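Local coordinates for 2-keto-3-deoxy-D-arabinonate dehydratase (Sulfolobus solfataricus, PDB 2Q18), which catalyses the metal-dependent dehydration of 2-dehydro-3-deoxy-D-arabinonate to 2,5-dioxopentanoate on the pentose oxidation route that leads to 2-oxoglutarate, at residues M1-V6 and K69-P74; K106-V111 and K228-I233; I131-D136 and V286-K291; V218-S223 and T256-G261. One frame throughout, in Å; residues are numbered along the deposited sequence.

Interaction 1 of 4, residues M1-V6 and K69-P74; sequences MKLFRV and KPIDPP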
loop_
_atom_site.group_PDB
_atom_site.type_symbol
_atom_site.label_atom_id
_atom_site.label_comp_id
_atom_site.label_asym_id
_atom_site.label_seq_id
_atom_site.Cartn_x
_atom_site.Cartn_y
_atom_site.Cartn_z
ATOM N N MET A 1 8.742 0.485 30.536
ATOM C CA MET A 1 8.240 1.415 29.486
ATOM C C MET A 1 6.722 1.563 29.602
ATOM O O MET A 1 6.012 0.590 29.851
ATOM C CB MET A 1 8.659 0.898 28.100
ATOM C CG MET A 1 7.897 1.456 26.904
ATOM S SD MET A 1 8.703 1.013 25.344
ATOM C CE MET A 1 7.834 -0.494 24.921
ATOM N N LYS A 2 6.234 2.791 29.449
ATOM C CA LYS A 2 4.798 3.039 29.409
ATOM C C LYS A 2 4.449 3.714 28.088
ATOM O O LYS A 2 4.894 4.825 27.794
ATOM C CB LYS A 2 4.334 3.861 30.616
ATOM C CG LYS A 2 4.655 3.198 31.947
ATOM C CD LYS A 2 4.102 3.961 33.134
ATOM C CE LYS A 2 4.480 3.248 34.428
ATOM N NZ LYS A 2 3.934 3.932 35.627
ATOM N N LEU A 3 3.647 3.016 27.298
ATOM C CA LEU A 3 3.395 3.388 25.920
ATOM C C LEU A 3 2.056 4.102 25.775
ATOM O O LEU A 3 1.036 3.632 26.278
ATOM C CB LEU A 3 3.438 2.118 25.066
ATOM C CG LEU A 3 3.222 2.150 23.560
ATOM C CD1 LEU A 3 4.085 1.074 22.914
ATOM C CD2 LEU A 3 1.751 1.907 23.262
ATOM N N PHE A 4 2.071 5.240 25.090
ATOM C CA PHE A 4 0.841 5.945 24.750
ATOM C C PHE A 4 0.834 6.370 23.286
ATOM O O PHE A 4 1.853 6.282 22.599
ATOM C CB PHE A 4 0.564 7.125 25.708
ATOM C CG PHE A 4 1.601 8.228 25.679
ATOM C CD1 PHE A 4 2.799 8.103 26.381
ATOM C CD2 PHE A 4 1.348 9.417 24.995
ATOM C CE1 PHE A 4 3.749 9.130 26.376
ATOM C CE2 PHE A 4 2.286 10.454 24.987
ATOM C CZ PHE A 4 3.489 10.308 25.677
ATOM N N ARG A 5 -0.326 6.808 22.809
ATOM C CA ARG A 5 -0.477 7.202 21.416
ATOM C C ARG A 5 -1.360 8.435 21.320
ATOM O O ARG A 5 -2.338 8.580 22.068
ATOM C CB ARG A 5 -1.057 6.043 20.587
ATOM C CG ARG A 5 -1.031 6.251 19.064
ATOM C CD ARG A 5 -1.485 4.994 18.313
ATOM N NE ARG A 5 -2.859 4.618 18.643
ATOM C CZ ARG A 5 -3.631 3.837 17.895
ATOM N NH1 ARG A 5 -3.175 3.330 16.755
ATOM N NH2 ARG A 5 -4.867 3.561 18.288
ATOM N N VAL A 6 -0.991 9.331 20.410
ATOM C CA VAL A 6 -1.789 10.512 20.116
ATOM C C VAL A 6 -2.246 10.473 18.666
ATOM O O VAL A 6 -1.614 9.829 17.820
ATOM C CB VAL A 6 -1.012 11.845 20.385
ATOM C CG1 VAL A 6 -0.455 11.874 21.808
ATOM C CG2 VAL A 6 0.113 12.059 19.359
ATOM N N LYS A 69 -6.536 5.676 22.218
ATOM C CA LYS A 69 -6.161 4.278 22.470
ATOM C C LYS A 69 -4.669 4.120 22.183
ATOM O O LYS A 69 -4.204 4.576 21.140
ATOM C CB LYS A 69 -6.948 3.332 21.555
ATOM C CG LYS A 69 -8.435 3.244 21.844
ATOM C CD LYS A 69 -9.161 2.418 20.777
ATOM C CE LYS A 69 -9.386 3.234 19.507
ATOM N NZ LYS A 69 -10.369 2.605 18.606
ATOM N N PRO A 70 -3.907 3.522 23.119
ATOM C CA PRO A 70 -2.470 3.326 22.887
ATOM C C PRO A 70 -2.134 2.367 21.731
ATOM O O PRO A 70 -1.057 2.480 21.137
ATOM C CB PRO A 70 -1.958 2.774 24.225
ATOM C CG PRO A 70 -3.151 2.236 24.911
ATOM C CD PRO A 70 -4.324 3.050 24.453
ATOM N N ILE A 71 -3.038 1.435 21.431
ATOM C CA ILE A 71 -2.916 0.551 20.262
ATOM C C ILE A 71 -4.293 0.330 19.658
ATOM O O ILE A 71 -5.310 0.657 20.278
ATOM C CB ILE A 71 -2.306 -0.861 20.603
ATOM C CG1 ILE A 71 -3.218 -1.645 21.563
ATOM C CG2 ILE A 71 -0.857 -0.750 21.117
ATOM C CD1 ILE A 71 -2.814 -3.111 21.768
ATOM N N ASP A 72 -4.317 -0.219 18.447
ATOM C CA ASP A 72 -5.531 -0.777 17.868
ATOM C C ASP A 72 -5.499 -2.289 18.100
ATOM O O ASP A 72 -4.825 -3.012 17.361
ATOM C CB ASP A 72 -5.620 -0.463 16.365
ATOM C CG ASP A 72 -5.674 1.036 16.075
ATOM O OD1 ASP A 72 -6.501 1.737 16.697
ATOM O OD2 ASP A 72 -4.889 1.516 15.220
ATOM N N PRO A 73 -6.221 -2.779 19.132
ATOM C CA PRO A 73 -6.181 -4.215 19.410
ATOM C C PRO A 73 -7.032 -4.968 18.385
ATOM O O PRO A 73 -8.232 -4.703 18.275
ATOM C CB PRO A 73 -6.787 -4.319 20.811
ATOM C CG PRO A 73 -7.718 -3.145 20.906
ATOM C CD PRO A 73 -7.130 -2.057 20.045
ATOM N N PRO A 74 -6.420 -5.891 17.619
ATOM C CA PRO A 74 -7.198 -6.536 16.563
ATOM C C PRO A 74 -8.419 -7.270 17.113
ATOM O O PRO A 74 -9.455 -7.315 16.454
ATOM C CB PRO A 74 -6.197 -7.506 15.922
ATOM C CG PRO A 74 -4.848 -6.943 16.275
ATOM C CD PRO A 74 -5.030 -6.382 17.658
#
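The backbone oxygen of K69 is gripped twice by the guanidinium of R5: NE donates to K69 O over 2.8 Å, and NH2 adds a weak second bond. R5 lies on the N-terminal strand 2-8, paired antiparallel with 11-17 and 65-67, whereas 69-74 is the irregular link between strands 65-67 and 76-80, so one strand arginine ties a proline-rich connection to the strand that opens the chain. Beyond K69 the same group forms an end-on, two-pronged salt bridge with D72, NH1 reaching OD2 and NH2 reaching OD1, each over 2.9 Å and almost straight at 176°. Both oxygens lie in the guanidinium plane, yet the nitrogens arrive from above the carboxylate, the two planes standing 63° apart. The chain of R5 is extended through CG and CD and then bends at chi3 (61°), which turns NE back to the K69 carbonyl while the two terminal nitrogens face D72. One face of the guanidinium lies over the backbone of I71, with its CA 4.0 Å above the plane, and Y12 adds a cation-pi contact. With an alanine here, the D72 carboxylate would probably be left without its charged mate and K69 O without its side-chain donors, leaving the 69-74 loop freer to move. The apolar part is smaller. L3 sends CD2 to the proline ring, with P30 of helix 30-40 also against L3. There L3 CD2 lies 3.9 Å from P70 CB and 4.3 Å from I71 CG2.

Interaction 2 of 4, residues K106-V111 and K228-I233; sequences KVYDAV and KMRRKI
R230 reaches across to Y108 with a chain that is extended from CB to NE. Its CD passes the phenol oxygen, 3.2 Å from Y108 OH, and NE follows beside the same end of the ring. The guanidinium then lies flat on the tyrosine, a stacked cation-pi pair with centres 3.9 Å apart and planes at 20°, NH1 standing over the middle of the ring. That nitrogen also donates to Y108 O over 2.8 Å, and NH2 adds a weak bond to it, so one residue supplies both the pi face and the carbonyl. R231, the next residue, enters the end of helix 103-109 instead. Its chain bends at chi2 and chi3, bringing NH1 to A110 O over 2.9 Å, with a weak bond from NH2 to the same oxygen, while E235 forms a salt bridge with NH2. The loop before helix 233-241 thereby docks two arginines on the C-terminal end of a helix of this FAH-family subunit, close to substrate-binding I81, which lies about 4 Å from Y108 between side chains. The carbonyls of Y108 and A110, at and just past the helix end, accept from the two cations, and that C-terminal end would probably favour positive groups here.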
loop_
_atom_site.group_PDB
_atom_site.type_symbol
_atom_site.label_atom_id
_atom_site.label_comp_id
_atom_site.label_asym_id
_atom_site.label_seq_id
_atom_site.Cartn_x
_atom_site.Cartn_y
_atom_site.Cartn_z
ATOM N N LYS A 106 -22.010 -21.642 39.114
ATOM C CA LYS A 106 -21.497 -22.790 38.363
ATOM C C LYS A 106 -20.114 -22.550 37.755
ATOM O O LYS A 106 -19.195 -23.332 37.998
ATOM C CB LYS A 106 -22.484 -23.220 37.279
ATOM C CG LYS A 106 -23.476 -24.265 37.736
ATOM C CD LYS A 106 -23.835 -25.193 36.590
ATOM C CE LYS A 106 -24.211 -26.572 37.104
ATOM N NZ LYS A 106 -24.236 -27.572 36.000
ATOM N N VAL A 107 -19.969 -21.470 36.983
ATOM C CA VAL A 107 -18.682 -21.118 36.363
ATOM C C VAL A 107 -17.610 -20.865 37.421
ATOM O O VAL A 107 -16.453 -21.255 37.250
ATOM C CB VAL A 107 -18.792 -19.886 35.416
ATOM C CG1 VAL A 107 -17.433 -19.530 34.829
ATOM C CG2 VAL A 107 -19.769 -20.155 34.292
ATOM N N TYR A 108 -18.006 -20.213 38.512
ATOM C CA TYR A 108 -17.110 -19.949 39.635
ATOM C C TYR A 108 -16.484 -21.239 40.180
ATOM O O TYR A 108 -15.292 -21.270 40.493
ATOM C CB TYR A 108 -17.861 -19.205 40.745
ATOM C CG TYR A 108 -16.987 -18.760 41.894
ATOM C CD1 TYR A 108 -16.895 -19.522 43.061
ATOM C CD2 TYR A 108 -16.252 -17.575 41.820
ATOM C CE1 TYR A 108 -16.094 -19.120 44.120
ATOM C CE2 TYR A 108 -15.445 -17.164 42.876
ATOM C CZ TYR A 108 -15.374 -17.940 44.022
ATOM O OH TYR A 108 -14.582 -17.538 45.071
ATOM N N ASP A 109 -17.290 -22.295 40.268
ATOM C CA ASP A 109 -16.856 -23.583 40.819
ATOM C C ASP A 109 -16.301 -24.560 39.772
ATOM O O ASP A 109 -15.753 -25.605 40.132
ATOM C CB ASP A 109 -18.008 -24.249 41.582
ATOM C CG ASP A 109 -18.448 -23.455 42.805
ATOM O OD1 ASP A 109 -17.584 -22.869 43.495
ATOM O OD2 ASP A 109 -19.664 -23.427 43.080
ATOM N N ALA A 110 -16.439 -24.218 38.491
ATOM C CA ALA A 110 -16.071 -25.123 37.398
ATOM C C ALA A 110 -14.608 -24.996 36.988
ATOM O O ALA A 110 -13.968 -23.981 37.262
ATOM C CB ALA A 110 -16.980 -24.900 36.200
ATOM N N VAL A 111 -14.079 -26.030 36.335
ATOM C CA VAL A 111 -12.709 -25.979 35.815
ATOM C C VAL A 111 -12.588 -24.967 34.667
ATOM O O VAL A 111 -11.565 -24.300 34.535
ATOM C CB VAL A 111 -12.151 -27.384 35.387
ATOM C CG1 VAL A 111 -12.132 -28.356 36.576
ATOM C CG2 VAL A 111 -12.936 -27.976 34.227
ATOM N N LYS A 228 -7.483 -10.355 45.228
ATOM C CA LYS A 228 -8.783 -11.007 45.351
ATOM C C LYS A 228 -9.161 -11.798 44.096
ATOM O O LYS A 228 -10.195 -12.474 44.077
ATOM C CB LYS A 228 -9.871 -9.974 45.674
ATOM C CG LYS A 228 -9.601 -9.155 46.936
ATOM C CD LYS A 228 -9.969 -9.909 48.215
ATOM C CE LYS A 228 -9.059 -9.523 49.387
ATOM N NZ LYS A 228 -8.678 -8.071 49.436
ATOM N N MET A 229 -8.337 -11.714 43.051
ATOM C CA MET A 229 -8.574 -12.499 41.838
ATOM C C MET A 229 -8.275 -13.969 42.121
ATOM O O MET A 229 -7.182 -14.318 42.574
ATOM C CB MET A 229 -7.744 -11.986 40.654
ATOM C CG MET A 229 -8.351 -12.321 39.280
ATOM S SD MET A 229 -7.291 -11.982 37.843
ATOM C CE MET A 229 -6.861 -10.265 38.129
ATOM N N ARG A 230 -9.266 -14.815 41.865
ATOM C CA ARG A 230 -9.180 -16.240 42.163
ATOM C C ARG A 230 -8.823 -17.032 40.904
ATOM O O ARG A 230 -7.986 -17.936 40.945
ATOM C CB ARG A 230 -10.501 -16.722 42.768
ATOM C CG ARG A 230 -10.532 -18.191 43.155
ATOM C CD ARG A 230 -11.824 -18.522 43.879
ATOM N NE ARG A 230 -12.183 -19.936 43.781
ATOM C CZ ARG A 230 -12.899 -20.468 42.791
ATOM N NH1 ARG A 230 -13.336 -19.711 41.788
ATOM N NH2 ARG A 230 -13.176 -21.765 42.799
ATOM N N ARG A 231 -9.462 -16.681 39.792
ATOM C CA ARG A 231 -9.147 -17.267 38.497
ATOM C C ARG A 231 -7.979 -16.506 37.871
ATOM O O ARG A 231 -8.147 -15.383 37.389
ATOM C CB ARG A 231 -10.377 -17.223 37.589
ATOM C CG ARG A 231 -10.280 -18.114 36.368
ATOM C CD ARG A 231 -10.567 -19.564 36.711
ATOM N NE ARG A 231 -11.993 -19.819 36.892
ATOM C CZ ARG A 231 -12.561 -21.010 36.744
ATOM N NH1 ARG A 231 -13.868 -21.149 36.923
ATOM N NH2 ARG A 231 -11.822 -22.062 36.405
ATOM N N LYS A 232 -6.798 -17.120 37.886
ATOM C CA LYS A 232 -5.572 -16.452 37.445
ATOM C C LYS A 232 -5.531 -16.176 35.935
ATOM O O LYS A 232 -6.200 -16.852 35.148
ATOM C CB LYS A 232 -4.328 -17.215 37.920
ATOM C CG LYS A 232 -4.083 -18.564 37.238
ATOM C CD LYS A 232 -3.322 -19.530 38.153
ATOM C CE LYS A 232 -1.879 -19.090 38.395
ATOM N NZ LYS A 232 -1.084 -20.140 39.091
ATOM N N ILE A 233 -4.739 -15.176 35.554
ATOM C CA ILE A 233 -4.658 -14.699 34.171
ATOM C C ILE A 233 -4.123 -15.778 33.222
ATOM O O ILE A 233 -4.665 -15.971 32.133
ATOM C CB ILE A 233 -3.808 -13.403 34.075
ATOM C CG1 ILE A 233 -4.440 -12.296 34.931
ATOM C CG2 ILE A 233 -3.650 -12.959 32.615
ATOM C CD1 ILE A 233 -3.525 -11.121 35.217
#

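Interaction 3 of 4, residues I131-D136 and V286-K291; sequences IAVRSD and VKKRRK
A132 sets its CB against one face of the R289 guanidinium, 3.4 Å above the plane and offset toward its rim; NE is the nearest atom of the group, 3.5 Å from A132 CB. The arginine folds back over the alanine through a bend at chi2 (-66°), and its NH1 has a weak bond to A185 O. Beneath this overlap strands 131-133 and 280-288 run parallel, the first forming, within this chain, an outer strand of a five-stranded mixed sheet. The ladder consists of K287 N to I131 O, V133 N to K287 O and R289 N to V133 O, the last 2.9 Å long. On the face opposite A132, V133 CG2 meets V286 CG1 at 3.7 Å, and V286 CG2 rests on I131 CG1 at 3.9 Å; V272 of the next strand touches both I131 and V286. Past V133 the pairing gives way to side-chain bonds. K288 turns at chi2 (80°) along V133 CG1, so that NZ reaches R134 O over 3.1 Å, in the carbonyl plane, and a water links NZ to S135 O. A second water joins S135 OG to R290 O. R134 itself turns away and grips D136 side-on, NE using the syn lone pair of OD1. D136 OD2 also meets R112 and R242 of a second subunit, and S135 N bonds D243 of that subunit. With R134 and two arginines of the second subunit around it, the D136 carboxylate probably has its negative charge well stabilised, and its contacts across the boundary are ionic.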
loop_
_atom_site.group_PDB
_atom_site.type_symbol
_atom_site.label_atom_id
_atom_site.label_comp_id
_atom_site.label_asym_id
_atom_site.label_seq_id
_atom_site.Cartn_x
_atom_site.Cartn_y
_atom_site.Cartn_z
ATOM N N ILE A 131 -17.356 6.644 26.229
ATOM C CA ILE A 131 -17.998 5.329 26.215
ATOM C C ILE A 131 -19.498 5.539 26.010
ATOM O O ILE A 131 -19.994 6.668 26.128
ATOM C CB ILE A 131 -17.721 4.506 27.505
ATOM C CG1 ILE A 131 -18.124 5.285 28.770
ATOM C CG2 ILE A 131 -16.250 4.082 27.563
ATOM C CD1 ILE A 131 -18.121 4.455 30.059
ATOM N N ALA A 132 -20.222 4.468 25.695
ATOM C CA ALA A 132 -21.631 4.605 25.354
ATOM C C ALA A 132 -22.538 3.701 26.175
ATOM O O ALA A 132 -22.115 2.651 26.667
ATOM C CB ALA A 132 -21.850 4.378 23.855
ATOM N N VAL A 133 -23.782 4.151 26.339
ATOM C CA VAL A 133 -24.853 3.359 26.927
ATOM C C VAL A 133 -25.814 3.105 25.785
ATOM O O VAL A 133 -26.227 4.048 25.104
ATOM C CB VAL A 133 -25.580 4.117 28.087
ATOM C CG1 VAL A 133 -26.793 3.338 28.581
ATOM C CG2 VAL A 133 -24.626 4.381 29.244
ATOM N N ARG A 134 -26.153 1.836 25.559
ATOM C CA ARG A 134 -27.095 1.458 24.509
ATOM C C ARG A 134 -28.417 2.210 24.682
ATOM O O ARG A 134 -28.855 2.456 25.809
ATOM C CB ARG A 134 -27.358 -0.054 24.543
ATOM C CG ARG A 134 -26.178 -0.946 24.117
ATOM C CD ARG A 134 -26.554 -2.437 24.196
ATOM N NE ARG A 134 -27.752 -2.698 23.402
ATOM C CZ ARG A 134 -27.773 -3.317 22.228
ATOM N NH1 ARG A 134 -26.656 -3.813 21.696
ATOM N NH2 ARG A 134 -28.929 -3.464 21.596
ATOM N N SER A 135 -29.042 2.563 23.561
ATOM C CA SER A 135 -30.335 3.240 23.547
ATOM C C SER A 135 -31.435 2.432 24.237
ATOM O O SER A 135 -32.415 3.002 24.726
ATOM C CB SER A 135 -30.754 3.547 22.111
ATOM O OG SER A 135 -30.913 2.351 21.365
ATOM N N ASP A 136 -31.264 1.111 24.274
ATOM C CA ASP A 136 -32.272 0.206 24.828
ATOM C C ASP A 136 -31.867 -0.413 26.164
ATOM O O ASP A 136 -32.459 -1.400 26.601
ATOM C CB ASP A 136 -32.639 -0.884 23.808
ATOM C CG ASP A 136 -31.450 -1.763 23.410
ATOM O OD1 ASP A 136 -30.302 -1.495 23.839
ATOM O OD2 ASP A 136 -31.676 -2.735 22.659
ATOM N N VAL A 286 -19.472 9.798 29.294
ATOM C CA VAL A 286 -20.484 8.839 28.878
ATOM C C VAL A 286 -21.471 9.516 27.939
ATOM O O VAL A 286 -21.895 10.649 28.176
ATOM C CB VAL A 286 -21.232 8.244 30.103
ATOM C CG1 VAL A 286 -22.329 7.280 29.668
ATOM C CG2 VAL A 286 -20.260 7.553 31.042
ATOM N N LYS A 287 -21.812 8.817 26.863
ATOM C CA LYS A 287 -22.846 9.256 25.944
ATOM C C LYS A 287 -23.957 8.207 25.899
ATOM O O LYS A 287 -23.705 7.032 25.616
ATOM C CB LYS A 287 -22.256 9.500 24.547
ATOM C CG LYS A 287 -23.280 9.738 23.440
ATOM C CD LYS A 287 -23.900 11.132 23.525
ATOM C CE LYS A 287 -25.085 11.281 22.579
ATOM N NZ LYS A 287 -25.738 12.608 22.748
ATOM N N LYS A 288 -25.180 8.633 26.200
ATOM C CA LYS A 288 -26.343 7.772 26.047
ATOM C C LYS A 288 -26.798 7.803 24.590
ATOM O O LYS A 288 -27.061 8.875 24.039
ATOM C CB LYS A 288 -27.476 8.214 26.980
ATOM C CG LYS A 288 -28.826 7.556 26.701
ATOM C CD LYS A 288 -28.909 6.151 27.278
ATOM C CE LYS A 288 -30.275 5.530 27.003
ATOM N NZ LYS A 288 -30.465 4.263 27.766
ATOM N N ARG A 289 -26.882 6.627 23.972
ATOM C CA ARG A 289 -27.312 6.523 22.579
ATOM C C ARG A 289 -28.806 6.808 22.440
ATOM O O ARG A 289 -29.600 6.439 23.303
ATOM C CB ARG A 289 -26.976 5.145 21.994
ATOM C CG ARG A 289 -25.488 4.785 21.977
ATOM C CD ARG A 289 -24.674 5.668 21.036
ATOM N NE ARG A 289 -23.360 5.083 20.749
ATOM C CZ ARG A 289 -22.251 5.781 20.507
ATOM N NH1 ARG A 289 -21.114 5.145 20.256
ATOM N NH2 ARG A 289 -22.263 7.109 20.528
ATOM N N ARG A 290 -29.166 7.469 21.343
ATOM C CA ARG A 290 -30.546 7.847 21.050
ATOM C C ARG A 290 -31.231 6.770 20.203
ATOM O O ARG A 290 -30.604 6.168 19.327
ATOM C CB ARG A 290 -30.563 9.200 20.324
ATOM C CG ARG A 290 -31.937 9.682 19.858
ATOM C CD ARG A 290 -31.827 10.925 18.973
ATOM N NE ARG A 290 -33.097 11.246 18.317
ATOM C CZ ARG A 290 -34.067 11.983 18.857
ATOM N NH1 ARG A 290 -33.930 12.495 20.077
ATOM N NH2 ARG A 290 -35.182 12.213 18.174
ATOM N N LYS A 291 -32.514 6.537 20.472
ATOM C CA LYS A 291 -33.311 5.561 19.721
ATOM C C LYS A 291 -33.595 6.019 18.290
ATOM O O LYS A 291 -33.597 7.218 17.994
ATOM C CB LYS A 291 -34.625 5.262 20.450
ATOM C CG LYS A 291 -34.441 4.567 21.793
ATOM C CD LYS A 291 -35.771 4.160 22.407
ATOM C CE LYS A 291 -35.560 3.405 23.713
ATOM N NZ LYS A 291 -36.840 2.901 24.291
HETATM O O HOH W 1 -30.147 3.441 18.403
HETATM O O HOH W 2 -33.190 3.713 27.739
#

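Interaction 4 of 4, residues V218-S223 and T256-G261; sequences VFFEGS and TAIVPG
P260 stands over the face of the F220 ring, and I258 comes at its edge. CG of the proline lies 3.8 Å from the ring centroid and only 8° off the normal, a CH-pi contact in which the two side chains cross at about a right angle. P260 CA approaches nearer still to one rim atom, 3.6 Å from F220 CE1. From the other direction I258 CG2 lies near the ring plane, 3.7 Å from F220 CE2, the two side chains meeting at a slant. F220 is placed for both by its first torsion: CG is anti to the backbone nitrogen (chi1 174°), which sends the ring out from the strand to the loop. F220 belongs to the classic beta bulge in which it and F219 both face I212, on strand 217-225, an outermost strand within this chain of the five-stranded sheet. Segment 256-261, in the loop after strand 250-253, opens with an ST turn, T256 OG1 accepting from I258 N over 3.2 Å. T256 binds substrate, so the ST turn leads from the substrate site to I258. Replacing F220 by an alanine is likely to leave P260 without its aromatic face and open a gap beside I258 CG2. Farther along, CD1 of I258 reaches over the strand backbone, 3.6 Å from G222 O and 3.8 Å from S223 CA. G222 has no side chain just where I258 CG2 and F220 CZ crowd the strand. L210 of strand 207-214 touches both F220 and I258, and L141 touches P260.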
loop_
_atom_site.group_PDB
_atom_site.type_symbol
_atom_site.label_atom_id
_atom_site.label_comp_id
_atom_site.label_asym_id
_atom_site.label_seq_id
_atom_site.Cartn_x
_atom_site.Cartn_y
_atom_site.Cartn_z
ATOM N N VAL A 218 -19.309 12.684 43.307
ATOM C CA VAL A 218 -18.925 11.273 43.348
ATOM C C VAL A 218 -20.183 10.435 43.593
ATOM O O VAL A 218 -20.606 10.220 44.736
ATOM C CB VAL A 218 -17.825 10.993 44.398
ATOM C CG1 VAL A 218 -17.514 9.502 44.482
ATOM C CG2 VAL A 218 -16.559 11.766 44.059
ATOM N N PHE A 219 -20.786 10.001 42.489
ATOM C CA PHE A 219 -22.033 9.249 42.489
ATOM C C PHE A 219 -21.807 7.793 42.906
ATOM O O PHE A 219 -22.706 7.142 43.443
ATOM C CB PHE A 219 -22.669 9.349 41.103
ATOM C CG PHE A 219 -23.972 8.616 40.960
ATOM C CD1 PHE A 219 -24.080 7.544 40.081
ATOM C CD2 PHE A 219 -25.098 9.009 41.681
ATOM C CE1 PHE A 219 -25.284 6.868 39.930
ATOM C CE2 PHE A 219 -26.308 8.337 41.541
ATOM C CZ PHE A 219 -26.402 7.265 40.663
ATOM N N PHE A 220 -20.601 7.294 42.652
ATOM C CA PHE A 220 -20.177 5.980 43.127
ATOM C C PHE A 220 -18.664 5.948 43.263
ATOM O O PHE A 220 -17.947 6.503 42.430
ATOM C CB PHE A 220 -20.635 4.849 42.188
ATOM C CG PHE A 220 -20.099 3.494 42.582
ATOM C CD1 PHE A 220 -20.813 2.676 43.453
ATOM C CD2 PHE A 220 -18.859 3.056 42.120
ATOM C CE1 PHE A 220 -20.309 1.437 43.847
ATOM C CE2 PHE A 220 -18.345 1.823 42.511
ATOM C CZ PHE A 220 -19.074 1.009 43.371
ATOM N N GLU A 221 -18.184 5.302 44.320
ATOM C CA GLU A 221 -16.768 5.003 44.462
ATOM C C GLU A 221 -16.582 3.647 45.131
ATOM O O GLU A 221 -17.269 3.321 46.101
ATOM C CB GLU A 221 -16.033 6.098 45.236
ATOM C CG GLU A 221 -14.524 5.879 45.327
ATOM C CD GLU A 221 -13.757 7.117 45.768
ATOM O OE1 GLU A 221 -14.380 8.182 45.973
ATOM O OE2 GLU A 221 -12.518 7.023 45.907
ATOM N N GLY A 222 -15.655 2.859 44.597
ATOM C CA GLY A 222 -15.362 1.535 45.127
ATOM C C GLY A 222 -13.997 1.072 44.671
ATOM O O GLY A 222 -13.525 1.457 43.594
ATOM N N SER A 223 -13.356 0.248 45.490
ATOM C CA SER A 223 -12.044 -0.279 45.161
ATOM C C SER A 223 -11.913 -1.761 45.508
ATOM O O SER A 223 -12.650 -2.287 46.346
ATOM C CB SER A 223 -10.945 0.535 45.847
ATOM O OG SER A 223 -10.987 0.351 47.250
ATOM N N THR A 256 -14.051 -8.337 36.761
ATOM C CA THR A 256 -14.157 -7.260 37.755
ATOM C C THR A 256 -14.683 -7.733 39.112
ATOM O O THR A 256 -15.408 -8.727 39.199
ATOM C CB THR A 256 -15.029 -6.077 37.247
ATOM O OG1 THR A 256 -14.807 -4.933 38.078
ATOM C CG2 THR A 256 -16.519 -6.426 37.263
ATOM N N ALA A 257 -14.301 -7.010 40.162
ATOM C CA ALA A 257 -14.864 -7.214 41.498
ATOM C C ALA A 257 -15.575 -5.964 42.026
ATOM O O ALA A 257 -16.095 -5.973 43.144
ATOM C CB ALA A 257 -13.786 -7.656 42.468
ATOM N N ILE A 258 -15.585 -4.890 41.233
ATOM C CA ILE A 258 -16.295 -3.665 41.610
ATOM C C ILE A 258 -17.602 -3.562 40.833
ATOM O O ILE A 258 -17.612 -3.344 39.613
ATOM C CB ILE A 258 -15.428 -2.389 41.427
ATOM C CG1 ILE A 258 -14.114 -2.518 42.198
ATOM C CG2 ILE A 258 -16.197 -1.141 41.892
ATOM C CD1 ILE A 258 -13.012 -1.581 41.730
ATOM N N VAL A 259 -18.706 -3.744 41.553
ATOM C CA VAL A 259 -20.029 -3.794 40.951
ATOM C C VAL A 259 -20.967 -2.814 41.666
ATOM O O VAL A 259 -21.473 -3.118 42.751
ATOM C CB VAL A 259 -20.628 -5.234 40.998
ATOM C CG1 VAL A 259 -21.965 -5.289 40.277
ATOM C CG2 VAL A 259 -19.660 -6.258 40.396
ATOM N N PRO A 260 -21.187 -1.624 41.070
ATOM C CA PRO A 260 -22.175 -0.680 41.602
ATOM C C PRO A 260 -23.575 -1.290 41.677
ATOM O O PRO A 260 -23.854 -2.304 41.021
ATOM C CB PRO A 260 -22.145 0.465 40.583
ATOM C CG PRO A 260 -20.791 0.385 39.963
ATOM C CD PRO A 260 -20.500 -1.083 39.882
ATOM N N GLY A 261 -24.442 -0.672 42.478
ATOM C CA GLY A 261 -25.793 -1.173 42.692
ATOM C C GLY A 261 -26.719 -0.936 41.518
ATOM O O GLY A 261 -26.336 -0.309 40.526
#

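Overall arrangement
Interaction 1 is the buried contact of the set, while interactions 2, 3 and 4 are partly buried. Arginine works in the first three, but on different partners: a carboxylate and a carbonyl in interaction 1, helix-end carbonyls and a tyrosine face in interaction 2, and in interaction 3 an alanine methyl or an aspartate beside a parallel backbone ladder. Interaction 4 relies on apolar and CH-pi packing instead. Interactions 3 and 4 reach the two outermost strands, within this chain, of the same five-stranded sheet, with centres about 20 Å apart. Interactions 2 and 3 both touch the second subunit. Interactions 1 and 4 lie on opposite sides of the chain's centre; the latter contains substrate-binding T256, whereas interaction 1 stands away from the annotated sites.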